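Local coordinates for protein transcriptional regulator URE2 (Saccharomyces cerevisiae, PDB 1K0D) that represses nitrogen-catabolism genes by holding GATA activators in the cytoplasm, and binds glutathione through its transferase-like region, with glutathione peroxidase activity, at residues W85-I90 with F124-H129; V34-S39 with A215-V220; P72-H77 with L92-K97; Q135-R140 with N223-R228. One frame throughout, in Å; residues are numbered along the deposited sequence.

Interaction 1. Residues W85-I90 with F124-H129; sequences WESGAI and FQTSGH. With GSH (glutathione), chain F.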
loop_
_atom_site.group_PDB
_atom_site.type_symbol
_atom_site.label_atom_id
_atom_site.label_comp_id
_atom_site.label_asym_id
_atom_site.label_seq_id
_atom_site.Cartn_x
_atom_site.Cartn_y
_atom_site.Cartn_z
ATOM N N TRP B 85 0.800 6.531 9.766
ATOM C CA TRP B 85 0.405 5.138 9.941
ATOM C C TRP B 85 0.461 4.459 8.573
ATOM O O TRP B 85 0.474 5.143 7.552
ATOM C CB TRP B 85 -0.989 5.048 10.572
ATOM C CG TRP B 85 -1.998 5.950 9.950
ATOM C CD1 TRP B 85 -2.034 7.313 10.017
ATOM C CD2 TRP B 85 -3.115 5.556 9.153
ATOM N NE1 TRP B 85 -3.111 7.794 9.309
ATOM C CE2 TRP B 85 -3.792 6.735 8.768
ATOM C CE3 TRP B 85 -3.614 4.316 8.725
ATOM C CZ2 TRP B 85 -4.943 6.715 7.974
ATOM C CZ3 TRP B 85 -4.762 4.295 7.936
ATOM C CH2 TRP B 85 -5.412 5.488 7.570
ATOM N N GLU B 86 0.490 3.127 8.568
ATOM C CA GLU B 86 0.639 2.304 7.355
ATOM C C GLU B 86 2.150 2.246 7.102
ATOM O O GLU B 86 2.779 3.268 6.841
ATOM C CB GLU B 86 -0.069 2.913 6.138
ATOM C CG GLU B 86 -1.582 2.682 6.105
ATOM C CD GLU B 86 -1.962 1.208 5.960
ATOM O OE1 GLU B 86 -2.960 0.796 6.583
ATOM O OE2 GLU B 86 -1.279 0.461 5.217
ATOM N N SER B 87 2.730 1.052 7.203
ATOM C CA SER B 87 4.167 0.875 7.014
ATOM C C SER B 87 4.692 1.449 5.692
ATOM O O SER B 87 5.815 1.970 5.627
ATOM C CB SER B 87 4.522 -0.609 7.115
ATOM O OG SER B 87 3.846 -1.374 6.131
ATOM N N GLY B 88 3.883 1.342 4.641
ATOM C CA GLY B 88 4.279 1.867 3.345
ATOM C C GLY B 88 4.428 3.376 3.365
ATOM O O GLY B 88 5.358 3.932 2.770
ATOM N N ALA B 89 3.520 4.052 4.059
ATOM C CA ALA B 89 3.578 5.511 4.140
ATOM C C ALA B 89 4.723 5.923 5.063
ATOM O O ALA B 89 5.381 6.940 4.837
ATOM C CB ALA B 89 2.239 6.078 4.657
ATOM N N ILE B 90 4.955 5.136 6.111
ATOM C CA ILE B 90 6.043 5.444 7.034
ATOM C C ILE B 90 7.392 5.386 6.294
ATOM O O ILE B 90 8.227 6.278 6.458
ATOM C CB ILE B 90 6.045 4.463 8.249
ATOM C CG1 ILE B 90 4.807 4.720 9.122
ATOM C CG2 ILE B 90 7.296 4.663 9.096
ATOM C CD1 ILE B 90 4.625 3.723 10.242
ATOM N N PHE B 124 3.393 -3.369 -4.181
ATOM C CA PHE B 124 3.208 -4.803 -4.439
ATOM C C PHE B 124 3.393 -5.580 -3.118
ATOM O O PHE B 124 2.600 -6.461 -2.776
ATOM C CB PHE B 124 4.229 -5.279 -5.479
ATOM C CG PHE B 124 4.183 -6.759 -5.761
ATOM C CD1 PHE B 124 2.986 -7.381 -6.110
ATOM C CD2 PHE B 124 5.347 -7.517 -5.734
ATOM C CE1 PHE B 124 2.951 -8.740 -6.434
ATOM C CE2 PHE B 124 5.328 -8.877 -6.056
ATOM C CZ PHE B 124 4.125 -9.491 -6.407
ATOM N N GLN B 125 4.429 -5.227 -2.365
ATOM C CA GLN B 125 4.702 -5.888 -1.087
ATOM C C GLN B 125 3.601 -5.666 -0.045
ATOM O O GLN B 125 3.083 -6.623 0.528
ATOM C CB GLN B 125 6.045 -5.408 -0.515
ATOM C CG GLN B 125 6.539 -6.209 0.697
ATOM C CD GLN B 125 5.855 -5.819 2.000
ATOM O OE1 GLN B 125 5.457 -6.680 2.780
ATOM N NE2 GLN B 125 5.730 -4.522 2.244
ATOM N N THR B 126 3.241 -4.408 0.195
ATOM C CA THR B 126 2.223 -4.077 1.191
ATOM C C THR B 126 0.803 -4.520 0.831
ATOM O O THR B 126 0.008 -4.854 1.716
ATOM C CB THR B 126 2.176 -2.554 1.459
ATOM O OG1 THR B 126 1.770 -1.873 0.266
ATOM C CG2 THR B 126 3.544 -2.039 1.879
ATOM N N SER B 127 0.494 -4.528 -0.463
ATOM C CA SER B 127 -0.840 -4.887 -0.928
ATOM C C SER B 127 -1.032 -6.292 -1.494
ATOM O O SER B 127 -2.121 -6.854 -1.373
ATOM C CB SER B 127 -1.302 -3.858 -1.966
ATOM O OG SER B 127 -1.182 -2.540 -1.434
ATOM N N GLY B 128 0.001 -6.863 -2.107
ATOM C CA GLY B 128 -0.149 -8.193 -2.678
ATOM C C GLY B 128 0.578 -9.325 -1.972
ATOM O O GLY B 128 0.206 -10.488 -2.097
ATOM N N HIS B 129 1.612 -8.972 -1.223
ATOM C CA HIS B 129 2.446 -9.918 -0.493
ATOM C C HIS B 129 1.982 -10.109 0.960
ATOM O O HIS B 129 1.469 -11.172 1.323
ATOM C CB HIS B 129 3.890 -9.399 -0.569
ATOM C CG HIS B 129 4.875 -10.135 0.282
ATOM N ND1 HIS B 129 5.322 -9.641 1.492
ATOM C CD2 HIS B 129 5.577 -11.271 0.057
ATOM C CE1 HIS B 129 6.262 -10.439 1.968
ATOM N NE2 HIS B 129 6.436 -11.435 1.117
HETATM N N1 GSH F . -1.275 -2.540 5.731
HETATM C CA1 GSH F . -0.786 -2.291 7.095
HETATM C C1 GSH F . 0.689 -1.788 7.139
HETATM O O11 GSH F . 1.472 -2.144 6.243
HETATM O O12 GSH F . 1.017 -1.007 8.141
HETATM C CB1 GSH F . -0.954 -3.589 7.937
HETATM C CG1 GSH F . -1.299 -3.273 9.424
HETATM C CD1 GSH F . -1.471 -4.606 10.216
HETATM O OE1 GSH F . -2.251 -5.488 9.814
HETATM N N2 GSH F . -0.731 -4.699 11.339
HETATM C CA2 GSH F . -0.797 -5.898 12.206
HETATM C C2 GSH F . -1.696 -5.602 13.434
HETATM O O2 GSH F . -1.829 -4.456 13.887
HETATM C CB2 GSH F . 0.616 -6.264 12.714
HETATM S SG2 GSH F . 1.706 -6.932 11.404
HETATM N N3 GSH F . -2.333 -6.676 13.990
HETATM C CA3 GSH F . -3.230 -6.589 15.169
HETATM C C3 GSH F . -4.696 -6.733 14.745
HETATM O O31 GSH F . -5.540 -6.682 15.656
HETATM O O32 GSH F . -4.971 -6.896 13.527
#

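Interaction 2. Residues V34-S39 with A215-V220; sequences VAIVLS and ADLAFV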
loop_
_atom_site.group_PDB
_atom_site.type_symbol
_atom_site.label_atom_id
_atom_site.label_comp_id
_atom_site.label_asym_id
_atom_site.label_seq_id
_atom_site.Cartn_x
_atom_site.Cartn_y
_atom_site.Cartn_z
ATOM N N VAL B 34 9.492 -1.218 9.591
ATOM C CA VAL B 34 9.757 0.189 9.857
ATOM C C VAL B 34 11.021 0.319 10.706
ATOM O O VAL B 34 11.834 1.202 10.475
ATOM C CB VAL B 34 8.563 0.871 10.589
ATOM C CG1 VAL B 34 8.944 2.276 10.996
ATOM C CG2 VAL B 34 7.332 0.928 9.659
ATOM N N ALA B 35 11.181 -0.568 11.685
ATOM C CA ALA B 35 12.359 -0.541 12.549
ATOM C C ALA B 35 13.613 -0.661 11.688
ATOM O O ALA B 35 14.591 0.048 11.899
ATOM C CB ALA B 35 12.298 -1.687 13.564
ATOM N N ILE B 36 13.572 -1.554 10.708
ATOM C CA ILE B 36 14.702 -1.748 9.809
ATOM C C ILE B 36 15.092 -0.468 9.060
ATOM O O ILE B 36 16.263 -0.088 9.040
ATOM C CB ILE B 36 14.400 -2.862 8.785
ATOM C CG1 ILE B 36 14.471 -4.227 9.479
ATOM C CG2 ILE B 36 15.381 -2.787 7.618
ATOM C CD1 ILE B 36 14.104 -5.382 8.594
ATOM N N VAL B 37 14.118 0.203 8.452
ATOM C CA VAL B 37 14.424 1.426 7.710
ATOM C C VAL B 37 14.857 2.541 8.651
ATOM O O VAL B 37 15.733 3.339 8.329
ATOM C CB VAL B 37 13.215 1.885 6.874
ATOM C CG1 VAL B 37 13.510 3.233 6.201
ATOM C CG2 VAL B 37 12.905 0.822 5.833
ATOM N N LEU B 38 14.223 2.592 9.814
ATOM C CA LEU B 38 14.549 3.580 10.834
ATOM C C LEU B 38 16.031 3.371 11.218
ATOM O O LEU B 38 16.812 4.321 11.332
ATOM C CB LEU B 38 13.644 3.337 12.052
ATOM C CG LEU B 38 12.860 4.429 12.795
ATOM C CD1 LEU B 38 12.391 5.548 11.873
ATOM C CD2 LEU B 38 11.665 3.756 13.478
ATOM N N SER B 39 16.411 2.109 11.403
ATOM C CA SER B 39 17.776 1.789 11.781
ATOM C C SER B 39 18.777 2.034 10.659
ATOM O O SER B 39 19.833 2.610 10.894
ATOM C CB SER B 39 17.861 0.339 12.259
ATOM O OG SER B 39 19.212 -0.056 12.393
ATOM N N ALA B 215 12.564 -0.954 -1.310
ATOM C CA ALA B 215 11.816 -1.957 -2.063
ATOM C C ALA B 215 12.305 -3.351 -1.692
ATOM O O ALA B 215 11.517 -4.295 -1.624
ATOM C CB ALA B 215 11.991 -1.731 -3.557
ATOM N N ASP B 216 13.611 -3.475 -1.462
ATOM C CA ASP B 216 14.200 -4.761 -1.095
ATOM C C ASP B 216 13.946 -5.054 0.379
ATOM O O ASP B 216 13.507 -6.142 0.744
ATOM C CB ASP B 216 15.716 -4.752 -1.326
ATOM C CG ASP B 216 16.096 -4.412 -2.749
ATOM O OD1 ASP B 216 15.896 -5.256 -3.648
ATOM O OD2 ASP B 216 16.592 -3.286 -2.966
ATOM N N LEU B 217 14.227 -4.071 1.224
ATOM C CA LEU B 217 14.068 -4.224 2.669
ATOM C C LEU B 217 12.647 -4.550 3.145
ATOM O O LEU B 217 12.474 -5.266 4.131
ATOM C CB LEU B 217 14.574 -2.960 3.377
ATOM C CG LEU B 217 16.079 -2.668 3.252
ATOM C CD1 LEU B 217 16.404 -1.294 3.828
ATOM C CD2 LEU B 217 16.869 -3.746 3.998
ATOM N N ALA B 218 11.641 -4.030 2.447
ATOM C CA ALA B 218 10.250 -4.251 2.824
ATOM C C ALA B 218 9.846 -5.721 2.895
ATOM O O ALA B 218 8.932 -6.070 3.637
ATOM C CB ALA B 218 9.316 -3.507 1.853
ATOM N N PHE B 219 10.511 -6.577 2.124
ATOM C CA PHE B 219 10.170 -8.007 2.109
ATOM C C PHE B 219 10.813 -8.812 3.229
ATOM O O PHE B 219 10.290 -9.847 3.643
ATOM C CB PHE B 219 10.578 -8.652 0.778
ATOM C CG PHE B 219 9.738 -8.231 -0.396
ATOM C CD1 PHE B 219 10.061 -7.090 -1.127
ATOM C CD2 PHE B 219 8.621 -8.982 -0.772
ATOM C CE1 PHE B 219 9.285 -6.700 -2.218
ATOM C CE2 PHE B 219 7.834 -8.603 -1.861
ATOM C CZ PHE B 219 8.166 -7.458 -2.589
ATOM N N VAL B 220 11.946 -8.318 3.709
ATOM C CA VAL B 220 12.723 -8.981 4.745
ATOM C C VAL B 220 11.995 -9.542 5.969
ATOM O O VAL B 220 12.154 -10.715 6.293
ATOM C CB VAL B 220 13.881 -8.059 5.212
ATOM C CG1 VAL B 220 14.516 -8.600 6.473
ATOM C CG2 VAL B 220 14.928 -7.968 4.115
#

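Interaction 3. Residues P72-H77 with L92-K97; sequences PALIDH and LHLVNK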
loop_
_atom_site.group_PDB
_atom_site.type_symbol
_atom_site.label_atom_id
_atom_site.label_comp_id
_atom_site.label_asym_id
_atom_site.label_seq_id
_atom_site.Cartn_x
_atom_site.Cartn_y
_atom_site.Cartn_z
ATOM N N PRO B 72 2.157 -0.937 12.310
ATOM C CA PRO B 72 2.809 0.146 13.046
ATOM C C PRO B 72 2.238 1.539 12.808
ATOM O O PRO B 72 1.479 1.779 11.869
ATOM C CB PRO B 72 4.238 0.059 12.548
ATOM C CG PRO B 72 4.007 -0.197 11.069
ATOM C CD PRO B 72 2.913 -1.261 11.083
ATOM N N ALA B 73 2.629 2.452 13.683
ATOM C CA ALA B 73 2.257 3.855 13.594
ATOM C C ALA B 73 3.524 4.530 14.094
ATOM O O ALA B 73 4.184 4.023 15.009
ATOM C CB ALA B 73 1.080 4.173 14.507
ATOM N N LEU B 74 3.883 5.649 13.486
ATOM C CA LEU B 74 5.091 6.351 13.879
ATOM C C LEU B 74 4.806 7.796 14.235
ATOM O O LEU B 74 3.998 8.457 13.590
ATOM C CB LEU B 74 6.113 6.328 12.743
ATOM C CG LEU B 74 7.441 6.991 13.091
ATOM C CD1 LEU B 74 8.221 6.046 14.007
ATOM C CD2 LEU B 74 8.238 7.293 11.826
ATOM N N ILE B 75 5.467 8.290 15.269
ATOM C CA ILE B 75 5.285 9.673 15.636
ATOM C C ILE B 75 6.602 10.391 15.371
ATOM O O ILE B 75 7.642 10.033 15.923
ATOM C CB ILE B 75 4.874 9.830 17.116
ATOM C CG1 ILE B 75 3.538 9.122 17.363
ATOM C CG2 ILE B 75 4.728 11.302 17.453
ATOM C CD1 ILE B 75 2.942 9.373 18.748
ATOM N N ASP B 76 6.549 11.384 14.491
ATOM C CA ASP B 76 7.720 12.169 14.142
ATOM C C ASP B 76 7.680 13.398 15.058
ATOM O O ASP B 76 7.144 14.438 14.683
ATOM C CB ASP B 76 7.629 12.590 12.672
ATOM C CG ASP B 76 8.886 13.286 12.183
ATOM O OD1 ASP B 76 9.488 14.040 12.977
ATOM O OD2 ASP B 76 9.260 13.093 11.001
ATOM N N HIS B 77 8.233 13.262 16.261
ATOM C CA HIS B 77 8.228 14.345 17.247
ATOM C C HIS B 77 8.756 15.666 16.724
ATOM O O HIS B 77 8.177 16.716 17.002
ATOM C CB HIS B 77 9.018 13.930 18.490
ATOM C CG HIS B 77 8.487 12.695 19.138
ATOM N ND1 HIS B 77 7.196 12.607 19.616
ATOM C CD2 HIS B 77 9.045 11.476 19.333
ATOM C CE1 HIS B 77 6.981 11.387 20.074
ATOM N NE2 HIS B 77 8.087 10.682 19.913
ATOM N N LEU B 92 8.052 5.787 3.044
ATOM C CA LEU B 92 8.195 6.912 2.132
ATOM C C LEU B 92 8.477 8.191 2.915
ATOM O O LEU B 92 9.224 9.049 2.468
ATOM C CB LEU B 92 6.940 7.083 1.263
ATOM C CG LEU B 92 6.729 6.007 0.188
ATOM C CD1 LEU B 92 5.535 6.388 -0.680
ATOM C CD2 LEU B 92 7.993 5.868 -0.679
ATOM N N HIS B 93 7.887 8.319 4.092
ATOM C CA HIS B 93 8.130 9.510 4.889
ATOM C C HIS B 93 9.600 9.544 5.318
ATOM O O HIS B 93 10.258 10.580 5.244
ATOM C CB HIS B 93 7.230 9.521 6.121
ATOM C CG HIS B 93 7.365 10.762 6.945
ATOM N ND1 HIS B 93 8.088 10.804 8.118
ATOM C CD2 HIS B 93 6.896 12.015 6.746
ATOM C CE1 HIS B 93 8.057 12.030 8.605
ATOM N NE2 HIS B 93 7.342 12.785 7.791
ATOM N N LEU B 94 10.111 8.396 5.753
ATOM C CA LEU B 94 11.498 8.305 6.199
ATOM C C LEU B 94 12.541 8.576 5.114
ATOM O O LEU B 94 13.466 9.365 5.333
ATOM C CB LEU B 94 11.758 6.940 6.842
ATOM C CG LEU B 94 10.955 6.720 8.130
ATOM C CD1 LEU B 94 11.329 5.378 8.742
ATOM C CD2 LEU B 94 11.250 7.846 9.111
ATOM N N VAL B 95 12.410 7.952 3.946
ATOM C CA VAL B 95 13.402 8.197 2.908
ATOM C C VAL B 95 13.283 9.608 2.337
ATOM O O VAL B 95 14.291 10.218 1.983
ATOM C CB VAL B 95 13.329 7.147 1.776
ATOM C CG1 VAL B 95 13.557 5.764 2.364
ATOM C CG2 VAL B 95 11.995 7.223 1.051
ATOM N N ASN B 96 12.061 10.139 2.269
ATOM C CA ASN B 96 11.866 11.500 1.764
ATOM C C ASN B 96 12.549 12.488 2.703
ATOM O O ASN B 96 13.253 13.395 2.257
ATOM C CB ASN B 96 10.374 11.838 1.657
ATOM C CG ASN B 96 9.804 11.514 0.291
ATOM O OD1 ASN B 96 10.027 12.246 -0.676
ATOM N ND2 ASN B 96 9.079 10.407 0.197
ATOM N N LYS B 97 12.352 12.287 4.001
ATOM C CA LYS B 97 12.939 13.154 5.014
ATOM C C LYS B 97 14.460 13.071 5.017
ATOM O O LYS B 97 15.139 14.098 5.042
ATOM C CB LYS B 97 12.410 12.789 6.403
ATOM C CG LYS B 97 12.800 13.792 7.472
ATOM C CD LYS B 97 12.088 13.536 8.783
ATOM C CE LYS B 97 12.368 14.661 9.769
ATOM N NZ LYS B 97 11.580 14.510 11.019
#

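Interaction 4. Residues Q135-R140 with N223-R228; sequences QALHFR and NNVVDR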
loop_
_atom_site.group_PDB
_atom_site.type_symbol
_atom_site.label_atom_id
_atom_site.label_comp_id
_atom_site.label_asym_id
_atom_site.label_seq_id
_atom_site.Cartn_x
_atom_site.Cartn_y
_atom_site.Cartn_z
ATOM N N GLN B 135 -3.602 -13.818 5.157
ATOM C CA GLN B 135 -4.792 -14.636 4.991
ATOM C C GLN B 135 -4.450 -16.125 5.094
ATOM O O GLN B 135 -5.239 -16.903 5.628
ATOM C CB GLN B 135 -5.475 -14.353 3.649
ATOM C CG GLN B 135 -5.863 -12.887 3.422
ATOM C CD GLN B 135 -6.313 -12.184 4.692
ATOM O OE1 GLN B 135 -5.655 -11.256 5.156
ATOM N NE2 GLN B 135 -7.423 -12.622 5.261
ATOM N N ALA B 136 -3.281 -16.517 4.589
ATOM C CA ALA B 136 -2.874 -17.919 4.645
ATOM C C ALA B 136 -2.660 -18.319 6.094
ATOM O O ALA B 136 -3.100 -19.381 6.526
ATOM C CB ALA B 136 -1.595 -18.153 3.835
ATOM N N LEU B 137 -1.980 -17.464 6.847
ATOM C CA LEU B 137 -1.737 -17.752 8.256
ATOM C C LEU B 137 -3.072 -17.861 8.988
ATOM O O LEU B 137 -3.259 -18.748 9.820
ATOM C CB LEU B 137 -0.880 -16.653 8.893
ATOM C CG LEU B 137 0.606 -16.619 8.509
ATOM C CD1 LEU B 137 1.234 -15.324 9.003
ATOM C CD2 LEU B 137 1.320 -17.827 9.101
ATOM N N HIS B 138 -4.003 -16.965 8.670
ATOM C CA HIS B 138 -5.307 -16.984 9.326
ATOM C C HIS B 138 -6.074 -18.296 9.141
ATOM O O HIS B 138 -6.491 -18.913 10.118
ATOM C CB HIS B 138 -6.190 -15.835 8.836
ATOM C CG HIS B 138 -7.556 -15.839 9.451
ATOM N ND1 HIS B 138 -7.782 -15.456 10.755
ATOM C CD2 HIS B 138 -8.747 -16.272 8.975
ATOM C CE1 HIS B 138 -9.053 -15.655 11.058
ATOM N NE2 HIS B 138 -9.661 -16.151 9.995
ATOM N N PHE B 139 -6.270 -18.721 7.897
ATOM C CA PHE B 139 -7.015 -19.952 7.654
ATOM C C PHE B 139 -6.272 -21.213 8.061
ATOM O O PHE B 139 -6.884 -22.233 8.367
ATOM C CB PHE B 139 -7.442 -20.040 6.186
ATOM C CG PHE B 139 -8.529 -19.070 5.824
ATOM C CD1 PHE B 139 -8.241 -17.906 5.113
ATOM C CD2 PHE B 139 -9.839 -19.294 6.247
ATOM C CE1 PHE B 139 -9.246 -16.974 4.831
ATOM C CE2 PHE B 139 -10.844 -18.374 5.971
ATOM C CZ PHE B 139 -10.546 -17.209 5.262
ATOM N N ARG B 140 -4.950 -21.145 8.073
ATOM C CA ARG B 140 -4.164 -22.298 8.463
ATOM C C ARG B 140 -4.195 -22.467 9.979
ATOM O O ARG B 140 -4.249 -23.591 10.476
ATOM C CB ARG B 140 -2.714 -22.134 7.988
ATOM C CG ARG B 140 -1.757 -23.212 8.495
ATOM C CD ARG B 140 -1.883 -24.502 7.702
ATOM N NE ARG B 140 -1.152 -25.607 8.322
ATOM C CZ ARG B 140 -1.552 -26.252 9.416
ATOM N NH1 ARG B 140 -0.822 -27.244 9.911
ATOM N NH2 ARG B 140 -2.686 -25.912 10.017
ATOM N N ASN B 223 9.795 -12.550 4.701
ATOM C CA ASN B 223 10.499 -13.704 4.154
ATOM C C ASN B 223 10.853 -14.675 5.282
ATOM O O ASN B 223 11.174 -15.837 5.038
ATOM C CB ASN B 223 11.783 -13.270 3.434
ATOM C CG ASN B 223 11.513 -12.380 2.235
ATOM O OD1 ASN B 223 10.570 -12.605 1.480
ATOM N ND2 ASN B 223 12.360 -11.372 2.045
ATOM N N ASN B 224 10.776 -14.192 6.516
ATOM C CA ASN B 224 11.106 -14.999 7.688
ATOM C C ASN B 224 9.887 -15.696 8.295
ATOM O O ASN B 224 10.025 -16.588 9.129
ATOM C CB ASN B 224 11.752 -14.104 8.755
ATOM C CG ASN B 224 12.968 -13.345 8.233
ATOM O OD1 ASN B 224 13.459 -12.415 8.879
ATOM N ND2 ASN B 224 13.461 -13.742 7.065
ATOM N N VAL B 225 8.699 -15.291 7.862
ATOM C CA VAL B 225 7.448 -15.833 8.384
ATOM C C VAL B 225 6.789 -16.891 7.502
ATOM O O VAL B 225 6.027 -17.730 7.989
ATOM C CB VAL B 225 6.435 -14.666 8.623
ATOM C CG1 VAL B 225 5.029 -15.194 8.862
ATOM C CG2 VAL B 225 6.887 -13.838 9.810
ATOM N N VAL B 226 7.096 -16.867 6.210
ATOM C CA VAL B 226 6.472 -17.789 5.275
ATOM C C VAL B 226 6.711 -19.282 5.516
ATOM O O VAL B 226 5.992 -20.128 4.972
ATOM C CB VAL B 226 6.828 -17.395 3.820
ATOM C CG1 VAL B 226 6.289 -15.992 3.543
ATOM C CG2 VAL B 226 8.341 -17.432 3.598
ATOM N N ASP B 227 7.702 -19.608 6.338
ATOM C CA ASP B 227 7.986 -21.001 6.667
ATOM C C ASP B 227 6.759 -21.572 7.397
ATOM O O ASP B 227 6.438 -22.758 7.274
ATOM C CB ASP B 227 9.198 -21.076 7.593
ATOM C CG ASP B 227 8.988 -20.284 8.872
ATOM O OD1 ASP B 227 8.879 -19.038 8.799
ATOM O OD2 ASP B 227 8.913 -20.906 9.953
ATOM N N ARG B 228 6.080 -20.711 8.154
ATOM C CA ARG B 228 4.896 -21.103 8.915
ATOM C C ARG B 228 3.734 -21.574 8.043
ATOM O O ARG B 228 2.784 -22.164 8.547
ATOM C CB ARG B 228 4.415 -19.947 9.795
ATOM C CG ARG B 228 5.407 -19.500 10.862
ATOM C CD ARG B 228 4.922 -18.208 11.505
ATOM N NE ARG B 228 5.941 -17.572 12.337
ATOM C CZ ARG B 228 5.858 -16.323 12.786
ATOM N NH1 ARG B 228 4.802 -15.575 12.481
ATOM N NH2 ARG B 228 6.826 -15.819 13.539
#

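Interaction 1. Residues W85-I90 with F124-H129
S87 and G88 meet T126 where the thioredoxin-like N-terminal domain of a glutathione-transferase fold leans on its helical C-terminal domain, right beside the γ-glutamyl end of glutathione. Walking in along the first segment, W85 closes strand 82-85 and sends its indole across the dimer interface, edge-to-face with W121 and F124 of the second subunit. E86 follows as the N-cap of helix 87-102. Its side chain bends at chi2 (-65°), bringing the carboxylate to the ligand's amino group, where E86 OE2 accepts from GSH N1 at 3.0 Å. S127 of the second subunit adds a weak bond to the same oxygen.

S87 takes the ligand carboxylate on the same carbon as that amino group. Its backbone N donates almost straight to GSH O12 (2.8 Å, 167°), while OG is modelled so close to O11 that the exact length is doubtful; K33 NZ also bonds to this hydroxyl. The ligand carboxylate thus lies at the N-terminal end of a helix, whose dipole would be expected to stabilise its negative charge. G88 has no side chain to hold the helices apart, and its CA comes within 6.6 Å of T126 CA. One turn on, I90 N bonds to E86 O at 3.0 Å.

Opposite this glycine, the threonine turns its methyl toward helix 87-102 and its hydroxyl back to its own helix, OG1 bonding to L122 O. T126 CG2 therefore does all the touching, 4.2 Å from G88 CA and 4.3 Å from S87 OG.

Interaction 2. Residues V34-S39 with A215-V220
I36 reaches out from helix 29-40 and touches L217 and V220 with two different branches. With CG1 beside the backbone N (chi1 -74°), CG2 is left anti to that N, and it packs against the leucine: I36 CG2 lies 4.0 Å from L217 CD2 and only slightly farther from CD1, so the isoleucine methyl sits against the fork of the leucine. The other branch runs out extended through chi2 (176°), carrying I36 CD1 to 3.9 Å from V220 CG1. That methyl of V220 is the one anti to its own backbone N. Both pairs of side chains meet at a slant, and all three residues are buried, with no polar atom involved in the touching.

On the far segment, D216 faces elsewhere: OD2 accepts from T213 N while A215 N bonds to T213 OG1, a pattern that recalls the N-capping box known at this helix in glutathione transferases.

Here the two domains of the subunit are joined by hydrocarbon. Helix 238-248 brings M247 against both L217 and V220, and on the N-terminal side V37 passes the packing on to L91 and L94 of helix 87-102.

Interaction 3. Residues P72-H77 with L92-K97
D76 and K97 form a salt bridge between the end of strand 73-76 and helix 87-102, which follows the hairpin partner strand 82-85. The two side chains come from opposite directions, and K97 NZ donates to D76 OD2 at 2.7 Å. The lysine is stretched out fully beyond CG, its CG anti to the backbone N (chi1 -171°), which is what lets it reach the strand from the helix. The exact position of OD2 is less sure, because the oxygen is modelled too near the edge of the H93 ring. A second, apolar point of touch lies farther up the strand, where L74 CD2 meets L94 CD2 at 4.1 Å.

Outside this shell, Y20 OH from the neighbouring strand bonds to K97 NZ, and L82 and I84 lie against H93. Within the helix, N96 ND2 donates to L92 O at 2.7 Å, from the carbonyl face opposite to that used by N96 N.

The strand and helix axes run roughly parallel, 31° apart and 11.5 Å at closest approach, as in the β-β-α end of a thioredoxin fold. The cis peptide bond before P72, at the start of this segment, is the hallmark cis-proline of the same fold, here lining the glutathione pocket.

As for the chemistry, the lysine ammonium, shared with a tyrosine hydroxyl, would be expected to favour the charged form of D76, which is buried, while H93 ND1 stays buried with no partner in the model.

Interaction 4. Residues Q135-R140 with N223-R228
Helix 112-142 passes the loop after helix 220-223 with L137 CA 7.5 Å from R228 CA, and the loop tightens there into a short 3-10 turn, 226-228, entered by a bond of 3.0 Å from R228 N to V225 O.

L137 does the work from the helix, its two methyls dividing the loop between them. CD1 reaches V225 CG1 at 3.8 Å, the two side chains crossing at about a right angle, while L137 CD2 lies 3.8 Å from R228 CB, so the arginine is touched at its root rather than at its charged end. The leucine torsions (chi1 -73°, chi2 169°) spread the fork over both neighbours. The arginine runs extended from CG to NE alongside its own segment, so that V225 CG2 sits 3.7 Å from the R228 guanidinium plane, off toward its rim, and the two methyls of the valine serve two partners.

I229 also packs on L137, and Y141 OH, from farther along helix 112-142, bonds to R228 O. Here the long helix 112-142 of the all-helical C-terminal domain of the glutathione-transferase fold meets the connection between helices 220-223 and 233-236.

Interactions 1, 2 and 3 form one continuous block, while interaction 4 lies wholly in the C-terminal domain, sharing helix 112-142 with interaction 1, their centres about 17 Å apart. V34 of interaction 2 touches both others: its CG1 lies 3.5 Å from I90 CG2 of interaction 1, and its CG2 lies 3.8 Å from P72 CG of interaction 3. Glutathione rests on the edge of this block, with E86 and S87 of interaction 1 and P72 of interaction 3 all in its pocket. Interaction 2 lies farther off, the side chain of I36 about 13 Å from the glutathione. Interactions 3 and 4 lie on opposite sides of the chain's centre, their centres 27 Å apart, yet both touch the second subunit.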